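Local coordinates for protein LRA-12 (Uncultured bacterium, PDB 5AEB) that is a class B3 di-zinc metallo-beta-lactamase with carbapenemase character, probably hydrolysing the beta-lactam ring of antibiotics, at residues A[149-154]-A[168-173]; A[180-185]-A[216-221]. All coordinates share one frame; numbering follows the deposited sequence.

Contact 1: residues A[149-154]-A[168-173]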
loop_
_atom_site.group_PDB
_atom_site.type_symbol
_atom_site.label_atom_id
_atom_site.label_comp_id
_atom_site.label_asym_id
_atom_site.label_seq_id
_atom_site.Cartn_x
_atom_site.Cartn_y
_atom_site.Cartn_z
ATOM N N GLY A 149 11.873 -8.986 -13.863
ATOM C CA GLY A 149 11.545 -9.713 -15.082
ATOM C C GLY A 149 10.943 -8.789 -16.125
ATOM O O GLY A 149 11.539 -7.787 -16.509
ATOM N N ASP A 150 9.744 -9.123 -16.574
ATOM C CA ASP A 150 9.102 -8.318 -17.594
ATOM C C ASP A 150 8.094 -7.318 -16.987
ATOM O O ASP A 150 7.382 -6.640 -17.714
ATOM C CB ASP A 150 8.427 -9.232 -18.639
ATOM C CG ASP A 150 9.412 -10.184 -19.327
ATOM O OD1 ASP A 150 10.558 -9.769 -19.621
ATOM O OD2 ASP A 150 9.039 -11.357 -19.582
ATOM N N THR A 151 8.024 -7.253 -15.658
ATOM C CA THR A 151 7.140 -6.313 -14.972
ATOM C C THR A 151 7.912 -5.022 -14.694
ATOM O O THR A 151 9.095 -5.053 -14.338
ATOM C CB THR A 151 6.569 -6.967 -13.685
ATOM O OG1 THR A 151 5.789 -8.109 -14.053
ATOM C CG2 THR A 151 5.692 -6.016 -12.872
ATOM N N LYS A 152 7.252 -3.893 -14.911
ATOM C CA LYS A 152 7.798 -2.584 -14.604
ATOM C C LYS A 152 6.761 -1.779 -13.817
ATOM O O LYS A 152 5.654 -1.553 -14.307
ATOM C CB LYS A 152 8.137 -1.876 -15.906
ATOM C CG LYS A 152 8.836 -0.540 -15.793
ATOM C CD LYS A 152 9.344 -0.128 -17.169
ATOM C CE LYS A 152 10.165 1.155 -17.120
ATOM N NZ LYS A 152 10.923 1.398 -18.381
ATOM N N LEU A 153 7.102 -1.386 -12.587
ATOM C CA LEU A 153 6.249 -0.522 -11.768
ATOM C C LEU A 153 6.723 0.925 -11.835
ATOM O O LEU A 153 7.922 1.190 -11.850
ATOM C CB LEU A 153 6.245 -0.976 -10.315
ATOM C CG LEU A 153 5.180 -2.033 -9.953
ATOM C CD1 LEU A 153 5.353 -3.301 -10.757
ATOM C CD2 LEU A 153 5.247 -2.365 -8.478
ATOM N N VAL A 154 5.788 1.853 -11.910
ATOM C CA VAL A 154 6.092 3.240 -11.769
ATOM C C VAL A 154 5.593 3.688 -10.378
ATOM O O VAL A 154 4.381 3.595 -10.074
ATOM C CB VAL A 154 5.413 4.102 -12.852
ATOM C CG1 VAL A 154 5.781 5.570 -12.648
ATOM C CG2 VAL A 154 5.878 3.684 -14.238
ATOM N N PHE A 168 1.542 2.828 -6.991
ATOM C CA PHE A 168 2.266 2.143 -8.033
ATOM C C PHE A 168 1.338 1.883 -9.208
ATOM O O PHE A 168 0.223 1.398 -9.055
ATOM C CB PHE A 168 2.903 0.826 -7.552
ATOM C CG PHE A 168 3.782 0.994 -6.360
ATOM C CD1 PHE A 168 5.114 1.345 -6.512
ATOM C CD2 PHE A 168 3.262 0.856 -5.080
ATOM C CE1 PHE A 168 5.932 1.534 -5.394
ATOM C CE2 PHE A 168 4.056 1.033 -3.971
ATOM C CZ PHE A 168 5.393 1.393 -4.129
ATOM N N LEU A 169 1.831 2.243 -10.377
ATOM C CA LEU A 169 1.147 2.067 -11.638
ATOM C C LEU A 169 1.964 1.077 -12.485
ATOM O O LEU A 169 3.190 1.256 -12.677
ATOM C CB LEU A 169 1.078 3.428 -12.336
ATOM C CG LEU A 169 0.320 3.645 -13.644
ATOM C CD1 LEU A 169 -1.171 3.430 -13.381
ATOM C CD2 LEU A 169 0.620 5.104 -14.075
ATOM N N PHE A 170 1.298 0.014 -12.947
ATOM C CA PHE A 170 1.953 -1.013 -13.770
ATOM C C PHE A 170 0.965 -1.804 -14.612
ATOM O O PHE A 170 -0.214 -1.942 -14.245
ATOM C CB PHE A 170 2.789 -1.997 -12.925
ATOM C CG PHE A 170 1.964 -2.946 -12.111
ATOM C CD1 PHE A 170 1.314 -2.507 -10.943
ATOM C CD2 PHE A 170 1.825 -4.282 -12.503
ATOM C CE1 PHE A 170 0.521 -3.370 -10.193
ATOM C CE2 PHE A 170 1.056 -5.163 -11.737
ATOM C CZ PHE A 170 0.398 -4.714 -10.593
ATOM N N ASP A 171 1.475 -2.313 -15.736
ATOM C CA ASP A 171 0.743 -3.224 -16.598
ATOM C C ASP A 171 0.993 -4.696 -16.255
ATOM O O ASP A 171 2.125 -5.079 -15.995
ATOM C CB ASP A 171 1.128 -2.966 -18.053
ATOM C CG ASP A 171 0.664 -1.626 -18.528
ATOM O OD1 ASP A 171 -0.432 -1.205 -18.103
ATOM O OD2 ASP A 171 1.366 -0.983 -19.326
ATOM N N THR A 172 -0.081 -5.487 -16.210
ATOM C CA THR A 172 0.009 -6.944 -16.262
ATOM C C THR A 172 -0.809 -7.490 -17.401
ATOM O O THR A 172 -1.663 -6.797 -17.948
ATOM C CB THR A 172 -0.703 -7.661 -15.112
ATOM O OG1 THR A 172 -1.295 -6.738 -14.211
ATOM C CG2 THR A 172 0.197 -8.599 -14.432
ATOM N N LYS A 173 -0.624 -8.774 -17.675
ATOM C CA LYS A 173 -1.447 -9.457 -18.649
ATOM C C LYS A 173 -1.848 -10.860 -18.178
ATOM O O LYS A 173 -1.113 -11.526 -17.433
ATOM C CB LYS A 173 -0.722 -9.515 -19.991
ATOM C CG LYS A 173 0.570 -10.318 -19.950
ATOM C CD LYS A 173 1.164 -10.504 -21.340
ATOM C CE LYS A 173 1.895 -9.265 -21.836
ATOM N NZ LYS A 173 2.283 -9.427 -23.271
HETATM O O HOH W 1 4.656 -4.316 -16.321
HETATM O O HOH W 2 3.827 -1.647 -16.704
#
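Antiparallel strand pairing joins V154 to L169 in the beta hairpin whose strands, 151-157 and 166-173, sit side by side in the five-stranded sheet of the metallo-beta-lactamase alpha-beta/beta-alpha fold. The short strand axes run antiparallel, at 155° to each other. V154 and L169 form a hydrogen-bonded pair: V154 N donates a hydrogen bond to L169 O at 2.8 Å, nearly straight, and L169 N donates one to V154 O at 2.9 Å. The latter carbonyl also receives a CA-H contact from F168.

Further along, at K152 and D171, direct backbone bonds give way to two bridging waters. One accepts from K152 N and donates to D171 O; the other donates to K152 O, 3.0 Å away, and accepts from D171 N.

Side chains sort onto two faces. L153 and F170 leave the sheet together, L153 CD1 resting against the root of the phenylalanine, 3.6 Å from F170 CB. With F170 CG set between backbone N and carbonyl carbon (chi1 72°), the rest of the ring heads away from strand 151-154, though T151 CG2 still approaches it obliquely, 4.3 Å from F170 CD2. The other methyl of L153, CD2, reaches F168 CB. I43 of strand 41-45, in the seven-stranded sheet, packs on T151, L153 and F170, which makes this face part of the interior between the sheets. V154 and L169 share the other face, V154 CB standing 4.4 Å from L169 CB.

K152 and D171 thus keep their backbone N and O atoms bonded through water where the strands no longer bond directly, while on the buried side the side chains that meet across the hairpin do so by apolar contact alone.

Contact 2: residues A[180-185]-A[216-221]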
loop_
_atom_site.group_PDB
_atom_site.type_symbol
_atom_site.label_atom_id
_atom_site.label_comp_id
_atom_site.label_asym_id
_atom_site.label_seq_id
_atom_site.Cartn_x
_atom_site.Cartn_y
_atom_site.Cartn_z
ATOM N N ARG A 180 -3.922 -2.117 -17.002
ATOM C CA ARG A 180 -3.152 -1.085 -16.341
ATOM C C ARG A 180 -3.678 -1.017 -14.892
ATOM O O ARG A 180 -4.834 -0.688 -14.652
ATOM C CB ARG A 180 -3.330 0.217 -17.132
ATOM C CG ARG A 180 -2.871 1.488 -16.447
ATOM C CD ARG A 180 -1.366 1.626 -16.363
ATOM N NE ARG A 180 -0.678 1.376 -17.627
ATOM C CZ ARG A 180 -0.225 2.306 -18.461
ATOM N NH1 ARG A 180 -0.406 3.588 -18.198
ATOM N NH2 ARG A 180 0.403 1.931 -19.575
ATOM N N ILE A 181 -2.834 -1.359 -13.931
ATOM C CA ILE A 181 -3.248 -1.440 -12.537
ATOM C C ILE A 181 -2.672 -0.260 -11.736
ATOM O O ILE A 181 -1.487 0.013 -11.842
ATOM C CB ILE A 181 -2.709 -2.732 -11.891
ATOM C CG1 ILE A 181 -3.078 -3.985 -12.734
ATOM C CG2 ILE A 181 -3.140 -2.816 -10.428
ATOM C CD1 ILE A 181 -4.450 -4.543 -12.430
ATOM N N LEU A 182 -3.522 0.427 -10.966
ATOM C CA LEU A 182 -3.098 1.383 -9.927
ATOM C C LEU A 182 -3.240 0.773 -8.542
ATOM O O LEU A 182 -4.356 0.404 -8.109
ATOM C CB LEU A 182 -3.962 2.639 -9.965
ATOM C CG LEU A 182 -3.715 3.776 -8.961
ATOM C CD1 LEU A 182 -2.320 4.363 -9.085
ATOM C CD2 LEU A 182 -4.763 4.841 -9.186
ATOM N N ILE A 183 -2.119 0.629 -7.852
ATOM C CA ILE A 183 -2.178 0.289 -6.436
ATOM C C ILE A 183 -2.123 1.639 -5.762
ATOM O O ILE A 183 -1.061 2.246 -5.703
ATOM C CB ILE A 183 -1.004 -0.580 -5.991
ATOM C CG1 ILE A 183 -1.007 -1.917 -6.771
ATOM C CG2 ILE A 183 -1.043 -0.769 -4.472
ATOM C CD1 ILE A 183 0.206 -2.780 -6.492
ATOM N N ALA A 184 -3.279 2.141 -5.314
ATOM C CA ALA A 184 -3.350 3.542 -4.887
ATOM C C ALA A 184 -3.253 3.666 -3.397
ATOM O O ALA A 184 -3.859 2.869 -2.631
ATOM C CB ALA A 184 -4.641 4.208 -5.365
ATOM N N ASN A 185 -2.503 4.674 -2.960
ATOM C CA ASN A 185 -2.664 5.081 -1.588
ATOM C C ASN A 185 -3.650 6.252 -1.514
ATOM O O ASN A 185 -3.306 7.369 -1.881
ATOM C CB ASN A 185 -1.352 5.428 -0.924
ATOM C CG ASN A 185 -1.498 5.425 0.574
ATOM O OD1 ASN A 185 -1.655 6.495 1.195
ATOM N ND2 ASN A 185 -1.604 4.223 1.148
ATOM N N LYS A 216 -6.651 12.349 -9.416
ATOM C CA LYS A 216 -7.828 12.527 -10.279
ATOM C C LYS A 216 -7.465 12.312 -11.751
ATOM O O LYS A 216 -8.265 11.754 -12.519
ATOM C CB LYS A 216 -8.494 13.902 -10.099
ATOM C CG LYS A 216 -9.331 14.035 -8.818
ATOM C CD LYS A 216 -9.544 15.495 -8.403
ATOM C CE LYS A 216 -9.822 15.635 -6.898
ATOM N NZ LYS A 216 -11.222 16.084 -6.640
ATOM N N ASN A 217 -6.266 12.732 -12.143
ATOM C CA ASN A 217 -5.871 12.665 -13.555
ATOM C C ASN A 217 -5.227 11.352 -14.020
ATOM O O ASN A 217 -4.898 11.219 -15.178
ATOM C CB ASN A 217 -4.942 13.832 -13.890
ATOM C CG ASN A 217 -5.652 15.173 -13.803
ATOM O OD1 ASN A 217 -5.100 16.144 -13.294
ATOM N ND2 ASN A 217 -6.882 15.217 -14.269
ATOM N N LEU A 218 -4.995 10.423 -13.103
ATOM C CA LEU A 218 -4.421 9.130 -13.442
ATOM C C LEU A 218 -5.419 8.314 -14.297
ATOM O O LEU A 218 -6.635 8.453 -14.120
ATOM C CB LEU A 218 -4.094 8.365 -12.173
ATOM C CG LEU A 218 -2.877 8.891 -11.390
ATOM C CD1 LEU A 218 -2.664 8.146 -10.091
ATOM C CD2 LEU A 218 -1.633 8.821 -12.271
ATOM N N SER A 219 -4.914 7.506 -15.227
ATOM C CA SER A 219 -5.755 6.498 -15.886
ATOM C C SER A 219 -5.216 5.063 -15.761
ATOM O O SER A 219 -3.993 4.825 -15.760
ATOM C CB SER A 219 -6.065 6.856 -17.347
ATOM O OG SER A 219 -4.892 7.260 -17.981
ATOM N N PHE A 220 -6.171 4.129 -15.662
ATOM C CA PHE A 220 -5.920 2.726 -15.357
ATOM C C PHE A 220 -7.246 1.959 -15.600
ATOM O O PHE A 220 -8.351 2.573 -15.696
ATOM C CB PHE A 220 -5.515 2.587 -13.870
ATOM C CG PHE A 220 -6.438 3.335 -12.942
ATOM C CD1 PHE A 220 -7.647 2.763 -12.520
ATOM C CD2 PHE A 220 -6.121 4.634 -12.523
ATOM C CE1 PHE A 220 -8.532 3.487 -11.703
ATOM C CE2 PHE A 220 -6.994 5.337 -11.705
ATOM C CZ PHE A 220 -8.203 4.780 -11.299
ATOM N N ASP A 221 -7.132 0.640 -15.658
ATOM C CA ASP A 221 -8.264 -0.244 -15.829
ATOM C C ASP A 221 -8.781 -0.673 -14.457
ATOM O O ASP A 221 -9.983 -0.725 -14.237
ATOM C CB ASP A 221 -7.817 -1.458 -16.642
ATOM C CG ASP A 221 -7.368 -1.073 -18.053
ATOM O OD1 ASP A 221 -8.172 -0.363 -18.736
ATOM O OD2 ASP A 221 -6.237 -1.436 -18.483
HETATM O O HOH W 3 -1.863 5.452 -17.066
#
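Over one face of the F220 ring lies L182, whose CB stands 4.2 Å from the ring centroid and 27° off the normal, a CH-pi contact. Over the same face, L182 CD2 sits above F220 CE2, 3.4 Å away. Y254 of helix 251-267 meets F220 edge-to-face as well. The second flat group, the guanidinium of R180, has a water in its plane at one edge; that water donates to S219 O and accepts a weak bond from R180 NH1. R180 NE turns instead to D171 on the neighbouring strand, forming a salt bridge.

L182 has CG anti to its backbone N (chi1 179°), which carries both methyls out towards the loop. There L182 CD1 meets L218 CD1 at 3.9 Å, the two side chains crossing at about a right angle.

In the fold, 216-221 is the connection that leaves helix 204-216 and leads into strand 222-225, an edge strand of the five-stranded sheet, parallel to 178-184. D221 fastens its end to strand 178-184 through two bonds with the backbone of R180. D221 N donates to R180 O at 2.8 Å, in the carbonyl plane, while R180 N donates to D221 OD2, also at 2.8 Å and close to straight. This second bond reaches OD2 on its anti side, about 20° out of the carboxylate plane.

The aliphatic part of R180 lies along the loop backbone, with R180 CG 3.6 Å from S219 O. R180 O also touches the side chain of F220, 3.4 Å from F220 CB.

In the fold
Contacts 1 and 2 lie in series along the chain, the hairpin pairing closing before the second contact opens, and their centres are 12 Å apart. Both belong to the five-stranded sheet, where strands 166-173 and 178-184 are neighbours that follow each other in sequence. The contacts meet across this pair: F170 O lies 2.7 Å from I181 N, a probable hydrogen bond, and L169 packs against the chain of R180. Strand 178-184 thereby joins the hairpin to edge strand 222-225, so the two contacts help link successive strands of one sheet. The side chain of F168 is about 13 Å from a zinc ion; the pairing in contact 2 lies away from the site, though strand 178-184 leads to N185, beside the zinc ligand H161.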